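PDB 4PR3: 5'-methylthioadenosine nucleosidase / s-adenosylhomocysteine nucleosidase from Brucella melitensis bv. 1, which is a nucleosidase by name, of the phosphorylase superfamily, with adenine bound in a pocket of its alpha/beta fold. Local coordinates for residues A[45-50]-A[209-214]; A[101-106]-A[132-137]. All blocks are in the same frame, centred on the assembly; numbering follows the deposited sequence.

Contact 1 (A[45-50]-A[209-214]); sequences RHLAKL and VIDEKL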
ATOM      1  N   ARG A  45       9.753 -26.109  -5.582  1.00 39.42           N
ATOM      2  CA  ARG A  45       9.368 -27.264  -6.390  1.00 38.37           C
ATOM      3  C   ARG A  45       8.014 -27.851  -5.993  1.00 36.31           C
ATOM      4  O   ARG A  45       7.194 -28.176  -6.854  1.00 27.67           O
ATOM      5  CB  ARG A  45      10.443 -28.351  -6.307  1.00 37.68           C
ATOM      6  CG  ARG A  45      11.837 -27.889  -6.703  1.00 47.26           C
ATOM      7  CD  ARG A  45      12.842 -29.038  -6.682  1.00 51.38           C
ATOM      8  NE  ARG A  45      13.081 -29.554  -5.336  1.00 51.75           N
ATOM      9  CZ  ARG A  45      12.503 -30.640  -4.833  1.00 50.67           C
ATOM     10  NH1 ARG A  45      11.642 -31.337  -5.565  1.00 49.75           N
ATOM     11  NH2 ARG A  45      12.785 -31.032  -3.598  1.00 48.33           N
ATOM     12  N   HIS A  46       7.789 -27.996  -4.690  1.00 37.61           N
ATOM     13  CA  HIS A  46       6.554 -28.593  -4.186  1.00 34.47           C
ATOM     14  C   HIS A  46       5.330 -27.711  -4.437  1.00 31.53           C
ATOM     15  O   HIS A  46       4.254 -28.211  -4.763  1.00 28.61           O
ATOM     16  CB  HIS A  46       6.675 -28.907  -2.695  1.00 38.69           C
ATOM     17  CG  HIS A  46       7.682 -29.969  -2.380  1.00 42.02           C
ATOM     18  ND1 HIS A  46       9.030 -29.708  -2.267  1.00 42.79           N
ATOM     19  CD2 HIS A  46       7.535 -31.294  -2.148  1.00 45.10           C
ATOM     20  CE1 HIS A  46       9.671 -30.826  -1.979  1.00 49.74           C
ATOM     21  NE2 HIS A  46       8.786 -31.805  -1.902  1.00 52.63           N
ATOM     22  N   LEU A  47       5.495 -26.402  -4.278  1.00 31.01           N
ATOM     23  CA  LEU A  47       4.413 -25.464  -4.555  1.00 28.00           C
ATOM     24  C   LEU A  47       4.142 -25.382  -6.052  1.00 27.86           C
ATOM     25  O   LEU A  47       3.010 -25.148  -6.476  1.00 25.73           O
ATOM     26  CB  LEU A  47       4.739 -24.075  -3.998  1.00 29.38           C
ATOM     27  CG  LEU A  47       4.571 -23.885  -2.488  1.00 24.26           C
ATOM     28  CD1 LEU A  47       5.071 -22.515  -2.055  1.00 26.37           C
ATOM     29  CD2 LEU A  47       3.115 -24.074  -2.092  1.00 20.27           C
ATOM     30  N   ALA A  48       5.190 -25.582  -6.846  1.00 31.03           N
ATOM     31  CA  ALA A  48       5.073 -25.540  -8.299  1.00 30.67           C
ATOM     32  C   ALA A  48       4.141 -26.633  -8.814  1.00 31.01           C
ATOM     33  O   ALA A  48       3.504 -26.477  -9.857  1.00 30.94           O
ATOM     34  CB  ALA A  48       6.444 -25.660  -8.947  1.00 25.77           C
ATOM     35  N   LYS A  49       4.064 -27.737  -8.078  1.00 28.37           N
ATOM     36  CA  LYS A  49       3.167 -28.828  -8.438  1.00 28.50           C
ATOM     37  C   LYS A  49       1.702 -28.445  -8.224  1.00 24.21           C
ATOM     38  O   LYS A  49       0.828 -28.864  -8.980  1.00 22.60           O
ATOM     39  CB  LYS A  49       3.513 -30.101  -7.656  1.00 25.93           C
ATOM     40  CG  LYS A  49       4.791 -30.789  -8.130  1.00 32.17           C
ATOM     41  CD  LYS A  49       5.020 -32.134  -7.440  1.00 35.77           C
ATOM     42  CE  LYS A  49       5.500 -31.960  -6.004  1.00 47.76           C
ATOM     43  NZ  LYS A  49       5.829 -33.262  -5.347  1.00 41.55           N
ATOM     44  N   LEU A  50       1.445 -27.641  -7.196  1.00 24.96           N
ATOM     45  CA  LEU A  50       0.078 -27.286  -6.811  1.00 19.31           C
ATOM     46  C   LEU A  50      -0.572 -26.159  -7.621  1.00 20.82           C
ATOM     47  O   LEU A  50      -1.745 -26.252  -7.974  1.00 20.45           O
ATOM     48  CB  LEU A  50       0.019 -26.964  -5.316  1.00 19.09           C
ATOM     49  CG  LEU A  50       0.479 -28.099  -4.400  1.00 20.55           C
ATOM     50  CD1 LEU A  50       0.562 -27.631  -2.960  1.00 19.32           C
ATOM     51  CD2 LEU A  50      -0.449 -29.293  -4.522  1.00 19.33           C
ATOM     52  N   VAL A 209      12.638 -26.233   3.084  1.00 51.14           N
ATOM     53  CA  VAL A 209      11.745 -26.831   4.066  1.00 46.63           C
ATOM     54  C   VAL A 209      10.429 -26.059   4.103  1.00 38.62           C
ATOM     55  O   VAL A 209       9.353 -26.649   4.223  1.00 33.02           O
ATOM     56  CB  VAL A 209      12.377 -26.836   5.471  1.00 42.89           C
ATOM     57  CG1 VAL A 209      11.523 -27.647   6.435  1.00 38.41           C
ATOM     58  CG2 VAL A 209      13.790 -27.390   5.412  1.00 40.50           C
ATOM     59  N   ILE A 210      10.526 -24.737   3.990  1.00 38.40           N
ATOM     60  CA  ILE A 210       9.356 -23.865   3.988  1.00 34.52           C
ATOM     61  C   ILE A 210       8.434 -24.198   2.820  1.00 34.88           C
ATOM     62  O   ILE A 210       7.218 -24.287   2.989  1.00 30.17           O
ATOM     63  CB  ILE A 210       9.757 -22.375   3.920  1.00 35.63           C
ATOM     64  CG1 ILE A 210      10.670 -22.011   5.093  1.00 38.74           C
ATOM     65  CG2 ILE A 210       8.527 -21.481   3.916  1.00 25.95           C
ATOM     66  CD1 ILE A 210       9.991 -22.091   6.445  1.00 28.45           C
ATOM     67  N   ASP A 211       9.021 -24.397   1.642  1.00 37.71           N
ATOM     68  CA  ASP A 211       8.265 -24.727   0.434  1.00 32.15           C
ATOM     69  C   ASP A 211       7.510 -26.053   0.549  1.00 33.66           C
ATOM     70  O   ASP A 211       6.395 -26.182   0.046  1.00 30.86           O
ATOM     71  CB  ASP A 211       9.192 -24.745  -0.787  1.00 36.86           C
ATOM     72  CG  ASP A 211       8.624 -25.549  -1.947  1.00 41.77           C
ATOM     73  OD1 ASP A 211       7.719 -25.042  -2.642  1.00 40.18           O
ATOM     74  OD2 ASP A 211       9.092 -26.686  -2.169  1.00 45.47           O
ATOM     75  N   GLU A 212       8.114 -27.032   1.213  1.00 36.87           N
ATOM     76  CA  GLU A 212       7.487 -28.340   1.372  1.00 35.85           C
ATOM     77  C   GLU A 212       6.358 -28.313   2.404  1.00 28.51           C
ATOM     78  O   GLU A 212       5.307 -28.922   2.208  1.00 25.71           O
ATOM     79  CB  GLU A 212       8.528 -29.396   1.746  1.00 39.17           C
ATOM     80  CG  GLU A 212       7.955 -30.794   1.930  1.00 47.98           C
ATOM     81  CD  GLU A 212       9.016 -31.824   2.271  1.00 62.80           C
ATOM     82  OE1 GLU A 212      10.200 -31.593   1.939  1.00 64.82           O
ATOM     83  OE2 GLU A 212       8.668 -32.862   2.874  1.00 60.82           O
ATOM     84  N   LYS A 213       6.579 -27.604   3.505  1.00 29.40           N
ATOM     85  CA  LYS A 213       5.565 -27.495   4.549  1.00 26.48           C
ATOM     86  C   LYS A 213       4.409 -26.600   4.114  1.00 21.68           C
ATOM     87  O   LYS A 213       3.268 -26.806   4.518  1.00 21.99           O
ATOM     88  CB  LYS A 213       6.185 -26.985   5.851  1.00 24.14           C
ATOM     89  CG  LYS A 213       7.089 -27.998   6.536  1.00 23.78           C
ATOM     90  CD  LYS A 213       7.744 -27.407   7.771  1.00 27.45           C
ATOM     91  CE  LYS A 213       8.577 -28.441   8.514  1.00 30.93           C
ATOM     92  NZ  LYS A 213       7.739 -29.509   9.128  1.00 34.15           N
ATOM     93  N   LEU A 214       4.715 -25.609   3.283  1.00 23.43           N
ATOM     94  CA  LEU A 214       3.698 -24.717   2.741  1.00 19.93           C
ATOM     95  C   LEU A 214       2.807 -25.465   1.751  1.00 20.27           C
ATOM     96  O   LEU A 214       1.605 -25.208   1.660  1.00 16.49           O
ATOM     97  CB  LEU A 214       4.362 -23.524   2.053  1.00 19.31           C
ATOM     98  CG  LEU A 214       3.889 -22.118   2.414  1.00 18.75           C
ATOM     99  CD1 LEU A 214       3.693 -21.983   3.906  1.00 14.30           C
ATOM    100  CD2 LEU A 214       4.900 -21.093   1.922  1.00 18.27           C
TER
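Asp211 OD2 is gripped by two N-H groups of one residue, His46. His46 N donates to the syn lone pair of Asp211 OD2, 3.1 Å away. The imidazole His46 ND1 lies 3.0 Å from Asp211 OD2, which sits in plane at the ring edge and is met nearly head-on along its C-O bond. The other oxygen, Asp211 OD1, accepts from Leu47 N at 3.1 Å, with an N-H...O angle of 156°. With CG anti to the backbone N (chi1 159°), the carboxylate swings out from helix 207-226 to the amides of His46 and Leu47. Gly44 N adds a weak bond to OD1. The bonds on both oxygens should limit rotation of the carboxylate.

Glu212 lies along His46 in the same sense. Glu212 CB sits over one face of the His46 ring, 4.1 Å from the centroid, as a CH-pi contact. Leu47 and Asp211 run antiparallel to each other, and Leu47 CD1 comes within 4.2 Å of Leu214 CD2. Ala215 touches both His46 and Leu47. The segment axes approach to 8.0 Å at 31°. This is helix-to-helix packing in which an aspartate of helix 207-226 binds two successive amides of the short, weakly bonded helix 45-50 and forms a His-carboxylate hydrogen bond.

Contact 2 (A[101-106]-A[132-137]); sequences YQVSSV and VELPFR
The Arg137 guanidinium lays one face over Ser104, with Ser104 CA 3.4 Å above its plane, displaced from its centre. Ser104 CB is also 3.4 Å from Arg137 NH2. The arginine chain turns about its CB-CG bond (chi2 -62°), which brings its end back over the segment 101-106. There Arg137 NH2 makes a weak hydrogen bond to Ser104 O. Glu133 OE1 lies at the guanidinium edge, in plane, and forms a salt bridge with Arg137 NH2 at 3.2 Å. Arg137 NH1 bonds to Leu134 O at 3.0 Å. The salt bridge and this bond probably hold the group's orientation.

Ser104 O has a stronger donor in Leu134 N, 2.9 Å away, which approaches from above the carbonyl plane. Beyond this point the chains pair as antiparallel strands, adding 132-133 to strand 100-108 of the central mixed sheet. Val106 and Val132 form the hydrogen-bonded pair: Val106 N to Val132 O and Val132 N to Val106 O are both 3.0 Å. Ser105 and Glu133 form the non-hydrogen-bonded pair, where Ser105 CA approaches Val132 O in a CA-H...O contact. The strand turns a corner at Ser104, whose OG makes a weak bond to Ala144 O.

Leu134 packs its CD1 against Val103 CB at 3.9 Å and its CD2 against Val106 CG1. Leu174 of helix 170-180 touches Val106, Val132 and Leu134. At the other end, a water donates to Gln102 OE1 and Phe136 O, while Gln102 NE2 bonds to the carbonyls of Val138 and Ile141.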
ATOM      1  N   TYR A 101       2.156 -21.705   9.432  1.00 12.63           N
ATOM      2  CA  TYR A 101       1.013 -21.234  10.204  1.00 10.38           C
ATOM      3  C   TYR A 101      -0.021 -20.579   9.296  1.00 10.10           C
ATOM      4  O   TYR A 101       0.331 -19.930   8.314  1.00 10.15           O
ATOM      5  CB  TYR A 101       1.471 -20.211  11.251  1.00 11.33           C
ATOM      6  CG  TYR A 101       2.402 -20.769  12.304  1.00 15.70           C
ATOM      7  CD1 TYR A 101       3.749 -20.988  12.032  1.00 15.00           C
ATOM      8  CD2 TYR A 101       1.938 -21.067  13.577  1.00 16.80           C
ATOM      9  CE1 TYR A 101       4.598 -21.495  12.992  1.00 17.46           C
ATOM     10  CE2 TYR A 101       2.779 -21.576  14.544  1.00 17.24           C
ATOM     11  CZ  TYR A 101       4.106 -21.788  14.247  1.00 17.10           C
ATOM     12  OH  TYR A 101       4.944 -22.292  15.209  1.00 17.22           O
ATOM     13  N   GLN A 102      -1.296 -20.742   9.630  1.00  9.82           N
ATOM     14  CA  GLN A 102      -2.352 -20.006   8.946  1.00  6.94           C
ATOM     15  C   GLN A 102      -2.639 -18.735   9.730  1.00  6.21           C
ATOM     16  O   GLN A 102      -2.561 -18.726  10.956  1.00  6.71           O
ATOM     17  CB  GLN A 102      -3.616 -20.851   8.790  1.00  7.03           C
ATOM     18  CG  GLN A 102      -4.287 -21.235  10.093  1.00  7.79           C
ATOM     19  CD  GLN A 102      -5.502 -22.115   9.881  1.00  8.95           C
ATOM     20  OE1 GLN A 102      -6.338 -21.843   9.019  1.00  9.34           O
ATOM     21  NE2 GLN A 102      -5.601 -23.185  10.661  1.00  8.20           N
ATOM     22  N   VAL A 103      -2.954 -17.659   9.020  1.00  7.14           N
ATOM     23  CA  VAL A 103      -3.091 -16.354   9.649  1.00  5.85           C
ATOM     24  C   VAL A 103      -4.483 -16.174  10.231  1.00  6.80           C
ATOM     25  O   VAL A 103      -5.476 -16.152   9.503  1.00  5.63           O
ATOM     26  CB  VAL A 103      -2.836 -15.224   8.635  1.00  5.93           C
ATOM     27  CG1 VAL A 103      -2.824 -13.878   9.337  1.00  6.22           C
ATOM     28  CG2 VAL A 103      -1.531 -15.463   7.902  1.00  4.94           C
ATOM     29  N   SER A 104      -4.540 -16.042  11.553  1.00  7.58           N
ATOM     30  CA  SER A 104      -5.799 -15.858  12.264  1.00  6.74           C
ATOM     31  C   SER A 104      -6.248 -14.403  12.216  1.00  7.34           C
ATOM     32  O   SER A 104      -7.439 -14.108  12.121  1.00  7.49           O
ATOM     33  CB  SER A 104      -5.665 -16.330  13.713  1.00  8.21           C
ATOM     34  OG  SER A 104      -4.650 -15.617  14.401  1.00  7.21           O
ATOM     35  N   SER A 105      -5.283 -13.493  12.301  1.00  7.39           N
ATOM     36  CA  SER A 105      -5.566 -12.067  12.232  1.00  7.17           C
ATOM     37  C   SER A 105      -4.347 -11.308  11.737  1.00  8.06           C
ATOM     38  O   SER A 105      -3.218 -11.773  11.888  1.00  7.72           O
ATOM     39  CB  SER A 105      -5.985 -11.542  13.598  1.00  8.08           C
ATOM     40  OG  SER A 105      -4.940 -11.710  14.532  1.00  9.99           O
ATOM     41  N   VAL A 106      -4.578 -10.140  11.146  1.00  7.84           N
ATOM     42  CA  VAL A 106      -3.488  -9.334  10.613  1.00  6.88           C
ATOM     43  C   VAL A 106      -3.609  -7.876  11.054  1.00  6.30           C
ATOM     44  O   VAL A 106      -4.709  -7.358  11.246  1.00  7.47           O
ATOM     45  CB  VAL A 106      -3.403  -9.436   9.064  1.00  6.89           C
ATOM     46  CG1 VAL A 106      -4.556  -8.710   8.412  1.00  4.69           C
ATOM     47  CG2 VAL A 106      -2.072  -8.896   8.555  1.00  6.91           C
ATOM     48  N   VAL A 132      -7.319  -7.279  12.621  1.00 14.60           N
ATOM     49  CA  VAL A 132      -8.401  -7.711  11.748  1.00  9.72           C
ATOM     50  C   VAL A 132      -8.447  -9.224  11.617  1.00 10.94           C
ATOM     51  O   VAL A 132      -7.538  -9.833  11.049  1.00  9.09           O
ATOM     52  CB  VAL A 132      -8.278  -7.093  10.349  1.00 10.77           C
ATOM     53  CG1 VAL A 132      -9.546  -7.354   9.552  1.00 10.41           C
ATOM     54  CG2 VAL A 132      -8.006  -5.601  10.453  1.00 11.87           C
ATOM     55  N   GLU A 133      -9.513  -9.817  12.145  1.00 12.82           N
ATOM     56  CA  GLU A 133      -9.719 -11.258  12.071  1.00 11.01           C
ATOM     57  C   GLU A 133      -9.893 -11.710  10.629  1.00 10.27           C
ATOM     58  O   GLU A 133     -10.668 -11.121   9.880  1.00 10.42           O
ATOM     59  CB  GLU A 133     -10.959 -11.656  12.874  1.00  8.83           C
ATOM     60  CG  GLU A 133     -10.838 -11.422  14.364  1.00 12.89           C
ATOM     61  CD  GLU A 133      -9.796 -12.314  15.002  1.00 20.54           C
ATOM     62  OE1 GLU A 133      -9.760 -13.515  14.659  1.00 18.05           O
ATOM     63  OE2 GLU A 133      -9.012 -11.813  15.838  1.00 23.20           O
ATOM     64  N   LEU A 134      -9.166 -12.751  10.240  1.00  9.63           N
ATOM     65  CA  LEU A 134      -9.404 -13.390   8.952  1.00  9.04           C
ATOM     66  C   LEU A 134     -10.556 -14.386   9.106  1.00 11.18           C
ATOM     67  O   LEU A 134     -10.724 -14.988  10.170  1.00  9.18           O
ATOM     68  CB  LEU A 134      -8.130 -14.068   8.430  1.00  7.64           C
ATOM     69  CG  LEU A 134      -6.976 -13.130   8.040  1.00 10.50           C
ATOM     70  CD1 LEU A 134      -6.062 -13.769   6.999  1.00  8.34           C
ATOM     71  CD2 LEU A 134      -7.486 -11.784   7.540  1.00 12.97           C
ATOM     72  N   PRO A 135     -11.363 -14.553   8.047  1.00 12.39           N
ATOM     73  CA  PRO A 135     -12.616 -15.318   8.139  1.00 12.05           C
ATOM     74  C   PRO A 135     -12.478 -16.831   8.333  1.00 10.67           C
ATOM     75  O   PRO A 135     -13.438 -17.447   8.787  1.00 16.75           O
ATOM     76  CB  PRO A 135     -13.295 -15.031   6.794  1.00 12.28           C
ATOM     77  CG  PRO A 135     -12.168 -14.740   5.861  1.00  9.42           C
ATOM     78  CD  PRO A 135     -11.158 -13.998   6.696  1.00 10.79           C
ATOM     79  N   PHE A 136     -11.333 -17.422   8.005  1.00  9.01           N
ATOM     80  CA  PHE A 136     -11.263 -18.881   7.904  1.00  9.35           C
ATOM     81  C   PHE A 136     -10.319 -19.586   8.877  1.00  7.60           C
ATOM     82  O   PHE A 136      -9.305 -19.034   9.301  1.00  8.38           O
ATOM     83  CB  PHE A 136     -10.918 -19.291   6.473  1.00  8.99           C
ATOM     84  CG  PHE A 136     -11.920 -18.828   5.459  1.00 12.47           C
ATOM     85  CD1 PHE A 136     -13.277 -18.932   5.715  1.00 11.79           C
ATOM     86  CD2 PHE A 136     -11.507 -18.272   4.259  1.00  8.81           C
ATOM     87  CE1 PHE A 136     -14.205 -18.504   4.785  1.00 11.61           C
ATOM     88  CE2 PHE A 136     -12.431 -17.842   3.329  1.00 14.21           C
ATOM     89  CZ  PHE A 136     -13.784 -17.958   3.592  1.00 11.32           C
ATOM     90  N   ARG A 137     -10.680 -20.819   9.217  1.00  6.38           N
ATOM     91  CA  ARG A 137      -9.843 -21.699  10.020  1.00  8.43           C
ATOM     92  C   ARG A 137      -9.844 -23.088   9.402  1.00  7.15           C
ATOM     93  O   ARG A 137     -10.891 -23.720   9.291  1.00  6.81           O
ATOM     94  CB  ARG A 137     -10.358 -21.780  11.459  1.00  5.88           C
ATOM     95  CG  ARG A 137     -10.359 -20.452  12.206  1.00  5.78           C
ATOM     96  CD  ARG A 137      -8.955 -19.891  12.352  1.00  4.90           C
ATOM     97  NE  ARG A 137      -8.962 -18.626  13.077  1.00  8.50           N
ATOM     98  CZ  ARG A 137      -9.075 -17.431  12.504  1.00  7.81           C
ATOM     99  NH1 ARG A 137      -9.181 -17.326  11.185  1.00  7.84           N
ATOM    100  NH2 ARG A 137      -9.078 -16.338  13.251  1.00  6.17           N
TER
HETATM  101  O   HOH W   1      -6.956 -19.657   7.676  1.00  5.59           O

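Overall arrangement
The centres of contacts 1 and 2 lie 21 Å apart. Their nearest atoms are about 6 Å apart and do not touch. Along the chain the order is 45-50, 101-106, 132-137, 209-214, so contact 2 falls within the span that contact 1 brings together. Contact 1 pairs two helices, while contact 2 joins an edge strand to the mixed sheet. The two are linked through strand 100-108, since Lys213 and Leu214 of helix 207-226 touch Val100 at its start. Leu214 and Val106 each have side chains about 11 Å from bound adenine. Both contacts join parts of one phosphorylase-superfamily fold; none of their residues is among those of the adenine pocket.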